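Malonyl CoA-ACP transacylase (Xanthomonas oryzae pv. oryzae, PDB 3K89) probably transfers the malonyl group of malonyl-CoA to holo-acyl carrier protein, releasing CoA and supplying malonyl-ACP for fatty acid synthesis. Local coordinates at residues A42-W47 with T61-P66. Sequence-based numbering, arbitrary orientation.
Sequences AGVDLW and TEYTQP
Pro66 receives two side chains from 42-47 on its ring: the methyl of Ala42 meets CB (Ala42 CB to Pro66 CB 3.8 Å), and Leu46 crosses the ring at about a right angle. Leu46 CD2 lies 3.9 Å from both Pro66 CB and Pro66 CG, while Leu46 CD1 comes within 3.6 Å of Pro66 O. With chi1 at -59°, Leu46 CG stands opposite its own carbonyl carbon, and the fork is carried toward the proline. Nearer the start of helix 61-81, Val44 CG1 comes to the edge of the Tyr63 ring, close to its plane, 4.1 Å from Tyr63 CD1. Glu62 CG sits 3.5 Å above one face of the Tyr63 ring, offset toward the rim. No hydrogen bond joins the segments; this apolar packing in the acyl transferase domain sets the end of helix 30-42, the turn after it and the start of helix 46-52 against the first turns of helix 61-81, with the Pro66 side chain about 12 Å from that of Ser94, the predicted active-site residue. Pro66 has no N-H to give to the preceding turn, and the helix kinks there. Gly43 leaves the helix with positive phi, and Asp45, at the next N-cap, accepts the N-H of Ala48 through OD1. Ser39 OG bonds to Leu46 N, and Phe35 and Ala38 pack against the Leu46 side chain. Arg117 of helix 109-126 ties both sides together, bonding Ala42 O through NH1 and forming a salt bridge with Glu62 through NE. Within helix 61-81, Gln65 NE2 donates an almost straight bond (174°) to Thr61 OG1, 2.9 Å away and in the amide plane.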
loop_
_atom_site.group_PDB
_atom_site.type_symbol
_atom_site.label_atom_id
_atom_site.label_comp_id
_atom_site.label_asym_id
_atom_site.label_seq_id
_atom_site.Cartn_x
_atom_site.Cartn_y
_atom_site.Cartn_z
ATOM N N ALA A 42 14.546 5.869 -8.897
ATOM C CA ALA A 42 14.727 4.543 -8.280
ATOM C C ALA A 42 16.083 3.923 -8.566
ATOM O O ALA A 42 16.553 3.091 -7.789
ATOM C CB ALA A 42 13.619 3.572 -8.712
ATOM N N GLY A 43 16.697 4.297 -9.680
ATOM C CA GLY A 43 17.993 3.707 -10.080
ATOM C C GLY A 43 17.906 2.398 -10.849
ATOM O O GLY A 43 18.923 1.703 -11.075
ATOM N N VAL A 44 16.697 2.051 -11.278
ATOM C CA VAL A 44 16.433 0.806 -11.978
ATOM C C VAL A 44 15.324 1.085 -13.009
ATOM O O VAL A 44 14.457 1.924 -12.738
ATOM C CB VAL A 44 16.052 -0.317 -10.950
ATOM C CG1 VAL A 44 14.918 0.123 -10.031
ATOM C CG2 VAL A 44 15.752 -1.616 -11.625
ATOM N N ASP A 45 15.375 0.423 -14.171
ATOM C CA ASP A 45 14.339 0.531 -15.217
ATOM C C ASP A 45 13.096 -0.234 -14.758
ATOM O O ASP A 45 12.994 -1.458 -14.914
ATOM C CB ASP A 45 14.837 -0.003 -16.577
ATOM C CG ASP A 45 13.862 0.272 -17.733
ATOM O OD1 ASP A 45 12.636 0.445 -17.516
ATOM O OD2 ASP A 45 14.331 0.298 -18.897
ATOM N N LEU A 46 12.157 0.505 -14.171
ATOM C CA LEU A 46 10.966 -0.112 -13.583
ATOM C C LEU A 46 9.989 -0.682 -14.614
ATOM O O LEU A 46 9.294 -1.663 -14.334
ATOM C CB LEU A 46 10.233 0.896 -12.686
ATOM C CG LEU A 46 11.079 1.430 -11.541
ATOM C CD1 LEU A 46 10.499 2.746 -10.977
ATOM C CD2 LEU A 46 11.237 0.379 -10.458
ATOM N N TRP A 47 9.918 -0.082 -15.803
ATOM C CA TRP A 47 9.044 -0.626 -16.832
ATOM C C TRP A 47 9.590 -1.957 -17.354
ATOM O O TRP A 47 8.857 -2.937 -17.427
ATOM C CB TRP A 47 8.813 0.375 -17.980
ATOM C CG TRP A 47 7.781 -0.109 -18.957
ATOM C CD1 TRP A 47 8.010 -0.546 -20.241
ATOM C CD2 TRP A 47 6.375 -0.270 -18.726
ATOM N NE1 TRP A 47 6.829 -0.926 -20.826
ATOM C CE2 TRP A 47 5.810 -0.776 -19.925
ATOM C CE3 TRP A 47 5.529 -0.002 -17.638
ATOM C CZ2 TRP A 47 4.437 -1.031 -20.070
ATOM C CZ3 TRP A 47 4.157 -0.274 -17.774
ATOM C CH2 TRP A 47 3.631 -0.795 -18.982
ATOM N N THR A 61 10.895 -6.509 -2.291
ATOM C CA THR A 61 10.249 -5.248 -1.910
ATOM C C THR A 61 10.994 -3.947 -2.280
ATOM O O THR A 61 10.348 -2.943 -2.593
ATOM C CB THR A 61 9.797 -5.283 -0.427
ATOM O OG1 THR A 61 8.739 -4.335 -0.222
ATOM C CG2 THR A 61 10.951 -5.001 0.535
ATOM N N GLU A 62 12.328 -3.951 -2.282
ATOM C CA GLU A 62 13.058 -2.737 -2.693
ATOM C C GLU A 62 12.768 -2.371 -4.156
ATOM O O GLU A 62 12.907 -1.199 -4.530
ATOM C CB GLU A 62 14.578 -2.862 -2.476
ATOM C CG GLU A 62 15.311 -3.780 -3.440
ATOM C CD GLU A 62 16.815 -3.533 -3.404
ATOM O OE1 GLU A 62 17.530 -4.388 -2.836
ATOM O OE2 GLU A 62 17.286 -2.479 -3.879
ATOM N N TYR A 63 12.401 -3.367 -4.968
ATOM C CA TYR A 63 11.978 -3.136 -6.348
ATOM C C TYR A 63 10.470 -3.031 -6.495
ATOM O O TYR A 63 9.993 -2.204 -7.266
ATOM C CB TYR A 63 12.532 -4.216 -7.296
ATOM C CG TYR A 63 14.043 -4.309 -7.214
ATOM C CD1 TYR A 63 14.849 -3.276 -7.712
ATOM C CD2 TYR A 63 14.662 -5.392 -6.594
ATOM C CE1 TYR A 63 16.241 -3.324 -7.615
ATOM C CE2 TYR A 63 16.069 -5.449 -6.490
ATOM C CZ TYR A 63 16.834 -4.406 -7.004
ATOM O OH TYR A 63 18.202 -4.430 -6.925
ATOM N N THR A 64 9.724 -3.871 -5.783
ATOM C CA THR A 64 8.260 -3.819 -5.893
ATOM C C THR A 64 7.752 -2.429 -5.569
ATOM O O THR A 64 6.828 -1.939 -6.224
ATOM C CB THR A 64 7.568 -4.785 -4.919
ATOM O OG1 THR A 64 8.317 -6.000 -4.862
ATOM C CG2 THR A 64 6.152 -5.074 -5.362
ATOM N N GLN A 65 8.331 -1.823 -4.540
ATOM C CA GLN A 65 7.825 -0.542 -4.028
ATOM C C GLN A 65 7.920 0.586 -5.072
ATOM O O GLN A 65 6.904 1.173 -5.393
ATOM C CB GLN A 65 8.498 -0.164 -2.704
ATOM C CG GLN A 65 8.003 -1.049 -1.550
ATOM C CD GLN A 65 8.510 -0.569 -0.221
ATOM O OE1 GLN A 65 8.494 0.636 0.082
ATOM N NE2 GLN A 65 8.950 -1.513 0.609
ATOM N N PRO A 66 9.117 0.861 -5.630
ATOM C CA PRO A 66 9.120 1.898 -6.690
ATOM C C PRO A 66 8.327 1.508 -7.941
ATOM O O PRO A 66 7.749 2.372 -8.618
ATOM C CB PRO A 66 10.616 2.069 -7.018
ATOM C CG PRO A 66 11.273 0.753 -6.560
ATOM C CD PRO A 66 10.472 0.347 -5.339
#